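Local coordinates for formate dehydrogenase (PDB 6TTB), which probably oxidises formate to carbon dioxide with NAD as the hydride acceptor, and is a member of the D-isomer-specific 2-hydroxyacid dehydrogenase family, at residues K82-M87 with E106-L111; V280-L285 with D310-T315. All coordinates share one frame; numbering follows the deposited sequence.

Interaction 1 (K82-M87 with E106-L111)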
# COMPACT_ATOMS: atom_id res chain seq x y z
N LYS A 82 22.37 26.82 -24.02
CA LYS A 82 22.29 27.60 -25.25
C LYS A 82 20.92 28.28 -25.36
O LYS A 82 20.51 28.69 -26.41
CB LYS A 82 22.56 26.69 -26.46
N HIS A 83 20.18 28.40 -24.26
CA HIS A 83 18.88 29.05 -24.35
C HIS A 83 18.78 30.12 -23.27
O HIS A 83 17.99 31.08 -23.35
CB HIS A 83 17.77 28.00 -24.32
CG HIS A 83 17.58 27.31 -25.63
ND1 HIS A 83 16.99 27.95 -26.74
CD2 HIS A 83 17.89 26.05 -26.05
CE1 HIS A 83 16.97 27.13 -27.77
NE2 HIS A 83 17.53 25.96 -27.37
N LEU A 84 19.67 29.98 -22.30
CA LEU A 84 19.76 30.89 -21.20
C LEU A 84 19.81 32.35 -21.69
O LEU A 84 19.29 33.26 -21.00
CB LEU A 84 21.05 30.48 -20.52
CG LEU A 84 20.92 29.86 -19.14
CD1 LEU A 84 19.50 29.37 -18.86
CD2 LEU A 84 21.94 28.80 -18.92
N PRO A 85 20.57 32.67 -22.80
CA PRO A 85 20.69 34.05 -23.28
C PRO A 85 19.38 34.70 -23.67
O PRO A 85 19.34 35.93 -23.81
CB PRO A 85 21.57 33.95 -24.53
CG PRO A 85 22.45 32.76 -24.21
CD PRO A 85 21.54 31.78 -23.47
N ASP A 86 18.33 33.89 -23.87
CA ASP A 86 17.15 34.42 -24.54
C ASP A 86 15.86 33.80 -24.03
O ASP A 86 14.79 34.37 -24.20
CB ASP A 86 17.30 34.47 -26.05
CG ASP A 86 18.03 33.27 -26.64
OD1 ASP A 86 18.36 32.35 -25.85
OD2 ASP A 86 18.20 33.23 -27.91
N MET A 87 15.94 32.74 -23.28
CA MET A 87 14.68 32.23 -22.77
C MET A 87 13.95 33.33 -21.97
O MET A 87 14.56 34.03 -21.18
CB MET A 87 14.89 30.98 -21.94
CG MET A 87 15.54 31.22 -20.64
SD MET A 87 15.84 29.64 -19.75
CE MET A 87 16.02 30.35 -18.12
N GLU A 106 21.86 34.21 -13.69
CA GLU A 106 22.68 35.35 -14.03
C GLU A 106 22.95 35.40 -15.52
O GLU A 106 23.00 36.47 -16.06
CB GLU A 106 23.94 35.36 -13.19
CG GLU A 106 23.69 36.11 -11.91
CD GLU A 106 24.64 35.74 -10.81
OE1 GLU A 106 25.64 34.98 -11.13
OE2 GLU A 106 24.40 36.24 -9.59
N LYS A 107 23.05 34.22 -16.13
CA LYS A 107 23.17 34.01 -17.58
C LYS A 107 21.86 34.28 -18.34
O LYS A 107 21.86 34.29 -19.57
CB LYS A 107 23.58 32.56 -17.87
CG LYS A 107 24.97 32.37 -18.46
CD LYS A 107 26.04 31.94 -17.45
CE LYS A 107 27.05 30.92 -17.97
NZ LYS A 107 26.54 29.52 -17.87
N ALA A 108 20.73 34.46 -17.63
CA ALA A 108 19.44 34.56 -18.33
C ALA A 108 18.83 35.96 -18.16
O ALA A 108 17.80 36.16 -17.52
CB ALA A 108 18.50 33.48 -17.88
N PRO A 109 19.36 36.95 -18.90
CA PRO A 109 18.85 38.30 -18.84
C PRO A 109 17.47 38.46 -19.44
O PRO A 109 16.94 39.58 -19.51
CB PRO A 109 19.88 39.05 -19.73
CG PRO A 109 20.36 38.03 -20.74
CD PRO A 109 20.45 36.80 -19.87
N ASN A 110 16.89 37.39 -19.94
CA ASN A 110 15.57 37.62 -20.53
C ASN A 110 14.45 37.03 -19.68
O ASN A 110 13.27 37.20 -19.97
CB ASN A 110 15.55 37.23 -22.01
CG ASN A 110 16.36 38.21 -22.81
OD1 ASN A 110 15.81 39.15 -23.39
ND2 ASN A 110 17.68 38.08 -22.72
N LEU A 111 14.85 36.35 -18.63
CA LEU A 111 13.98 35.36 -18.03
C LEU A 111 13.10 36.06 -16.98
O LEU A 111 13.55 36.91 -16.23
CB LEU A 111 14.89 34.32 -17.40
CG LEU A 111 14.23 33.45 -16.36
CD1 LEU A 111 13.28 32.48 -17.02
CD2 LEU A 111 15.28 32.72 -15.57

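Interaction 2 (V280-L285 with D310-T315)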
# COMPACT_ATOMS: atom_id res chain seq x y z
N VAL A 280 14.18 14.53 5.18
CA VAL A 280 14.61 13.35 5.84
C VAL A 280 16.05 13.09 5.49
O VAL A 280 16.40 12.89 4.34
CB VAL A 280 13.71 12.14 5.58
CG1 VAL A 280 14.35 10.87 6.15
CG2 VAL A 280 12.33 12.37 6.19
N ASN A 281 16.86 12.97 6.54
CA ASN A 281 18.29 12.87 6.36
C ASN A 281 18.62 11.57 5.64
O ASN A 281 18.47 10.49 6.21
CB ASN A 281 19.07 12.94 7.68
CG ASN A 281 20.57 12.93 7.38
OD1 ASN A 281 21.15 11.87 7.28
ND2 ASN A 281 21.13 14.10 7.02
N ARG A 282 19.17 11.72 4.43
CA ARG A 282 19.40 10.56 3.57
C ARG A 282 20.03 9.44 4.38
O ARG A 282 19.55 8.29 4.35
CB ARG A 282 20.34 10.91 2.43
CG ARG A 282 20.71 9.69 1.62
CD ARG A 282 21.63 10.05 0.48
NE ARG A 282 22.93 9.88 1.09
CZ ARG A 282 24.00 10.54 0.75
NH1 ARG A 282 23.97 11.37 -0.27
NH2 ARG A 282 25.09 10.35 1.43
N ASP A 283 21.09 9.78 5.11
CA ASP A 283 21.99 8.79 5.65
C ASP A 283 21.46 8.26 6.97
O ASP A 283 21.55 7.08 7.29
CB ASP A 283 23.37 9.41 5.81
CG ASP A 283 24.16 9.44 4.49
OD1 ASP A 283 23.61 8.91 3.40
OD2 ASP A 283 25.34 9.90 4.55
N ALA A 284 20.96 9.18 7.79
CA ALA A 284 20.37 8.81 9.06
C ALA A 284 19.28 7.77 8.82
O ALA A 284 19.19 6.80 9.59
CB ALA A 284 19.84 10.01 9.76
N LEU A 285 18.48 7.93 7.73
CA LEU A 285 17.32 7.09 7.56
C LEU A 285 17.76 5.67 7.22
O LEU A 285 17.14 4.70 7.64
CB LEU A 285 16.45 7.64 6.44
CG LEU A 285 15.30 6.72 6.05
CD1 LEU A 285 14.09 7.11 6.85
CD2 LEU A 285 14.98 6.79 4.57
N ASP A 310 22.50 5.35 -8.04
CA ASP A 310 22.98 4.57 -6.90
C ASP A 310 22.48 5.19 -5.59
O ASP A 310 23.12 5.04 -4.55
CB ASP A 310 24.50 4.51 -6.81
CG ASP A 310 25.22 4.03 -8.08
OD1 ASP A 310 25.14 2.76 -8.35
OD2 ASP A 310 25.89 4.94 -8.85
N HIS A 311 21.37 5.97 -5.63
CA HIS A 311 20.92 6.55 -4.39
C HIS A 311 20.68 5.42 -3.40
O HIS A 311 19.95 4.46 -3.70
CB HIS A 311 19.68 7.38 -4.64
CG HIS A 311 19.32 8.31 -3.55
ND1 HIS A 311 18.96 7.85 -2.28
CD2 HIS A 311 19.21 9.71 -3.54
CE1 HIS A 311 18.62 8.90 -1.51
NE2 HIS A 311 18.79 10.10 -2.29
N PRO A 312 21.22 5.50 -2.15
CA PRO A 312 21.08 4.40 -1.20
C PRO A 312 19.62 4.12 -0.79
O PRO A 312 19.31 3.05 -0.30
CB PRO A 312 21.93 4.83 -0.03
CG PRO A 312 21.95 6.35 -0.08
CD PRO A 312 21.75 6.72 -1.53
N TRP A 313 18.72 5.08 -1.01
CA TRP A 313 17.31 4.86 -0.70
C TRP A 313 16.70 3.82 -1.64
O TRP A 313 15.64 3.30 -1.37
CB TRP A 313 16.52 6.18 -0.76
CG TRP A 313 16.67 7.03 0.46
CD1 TRP A 313 17.48 6.79 1.52
CD2 TRP A 313 16.00 8.29 0.72
NE1 TRP A 313 17.39 7.82 2.43
CE2 TRP A 313 16.49 8.75 1.97
CE3 TRP A 313 14.98 9.01 0.09
CZ2 TRP A 313 16.04 9.95 2.54
CZ3 TRP A 313 14.60 10.23 0.60
CH2 TRP A 313 15.10 10.67 1.84
N ARG A 314 17.38 3.52 -2.75
CA ARG A 314 16.79 2.61 -3.73
C ARG A 314 16.94 1.16 -3.24
O ARG A 314 16.06 0.36 -3.45
CB ARG A 314 17.51 2.77 -5.06
CG ARG A 314 17.44 4.18 -5.64
CD ARG A 314 18.10 4.10 -7.01
NE ARG A 314 17.93 5.23 -7.93
CZ ARG A 314 16.96 5.33 -8.86
NH1 ARG A 314 16.03 4.40 -9.02
NH2 ARG A 314 16.98 6.36 -9.67
N THR A 315 18.02 0.88 -2.53
CA THR A 315 18.57 -0.45 -2.27
C THR A 315 18.37 -0.75 -0.79
O THR A 315 18.92 -1.73 -0.30
CB THR A 315 20.11 -0.38 -2.46
OG1 THR A 315 20.34 -0.19 -3.83
CG2 THR A 315 20.92 -1.57 -1.95

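Interaction 1 (K82-M87 with E106-L111)
Two loops that lead into neighbouring parallel strands, 89-92 and 113-116, meet at the N-terminal ends of these two adjacent strands of the five-stranded parallel sheet, with Leu84 alongside Ala108 and Met87 alongside Leu111. The methyl end of Met87 carries much of the apolar packing: its CE lies 3.6 Å from CD2 of Leu111, against the fork of that leucine, and 4.0 Å from CB of Ala108. CG of Met87 stands between the backbone N and the carbonyl carbon (chi1 71°) and the chain runs extended from there, carrying CE alongside Leu111, the two side chains pointing the same way. Val36 of strand 34-38 packs on Met87, joining the first loop to the sheet; Met100 touches both Met87 and Leu111. CG of Leu84 lies 4.0 Å from CB of Lys107. Between the two loops the backbones touch as well, CA of Ala108 approaching O of Leu84 to 3.0 Å. A type I turn from Ala108 to Leu111 swings Asn110 back over the first loop, leaving its ND2 2.9 Å from O of Pro85. In that first loop, O of His83 accepts from both Asp86 N and Met87 N, while the carboxylate of Asp86 forms a salt bridge with Lys34.

Interaction 2 (V280-L285 with D310-T315)
Trp313 slides its indole across the first turn of helix 282-291, where CD2 of Leu285 overlaps one face of the five-membered ring. This CH-pi contact, 3.8 Å from CD2 to the ring centroid, belongs to the NAD-binding domain, a Rossmann-type fold; the helix follows strand 269-273 of its parallel sheet, and the indole comes from the loop before strand 319-321. On the opposite face of the indole sits CE1 of His311, offset toward the rim. The ring's edge is used as well: NE1 of Trp313 donates to O of Arg282 at 2.9 Å, in the carbonyl plane on a lone pair, though the acceptor is tilted 17° from the indole plane. Further along that edge, CZ2 lies 3.5 Å from O of Val280. Arg282 leaves the helix with CG opposite the backbone N (chi1 174°) and runs its aliphatic part past the loop, CD resting 3.8 Å from CG of Pro312, before the bend at chi3 turns the guanidinium back to Asp283. His311 is held by its two nitrogens, ND1 accepting from Trp313 N and NE2 bonded to Tyr303 O, which fixes the ring's rotation. Asn281 is the N-cap, its OD1 accepting from Ala284 N and weakly from Asp283 N. The Arg282-Asp283 salt bridge is side-on, NE and NH2 both reaching OD1 from the same face of the carboxylate.

How the interactions relate
The contacts lie in different lobes of the subunit, their centres 35 Å apart and their nearest atoms about 25 Å, and they do not touch. Along the chain both segments of interaction 1 precede those of interaction 2. The first joins loops of the five-stranded parallel sheet; the second joins a helix and a loop of the seven-stranded parallel sheet, in the NAD-binding domain. This two-domain build is that of the 2-hydroxyacid dehydrogenase family, in which the active site lies in the cleft between the domains. The centre of interaction 1 lies 27 Å from the centre of the chain, whereas the side chain of Trp313 is about 12 Å from the bound NAD, and Arg314 beside it bonds to the second subunit.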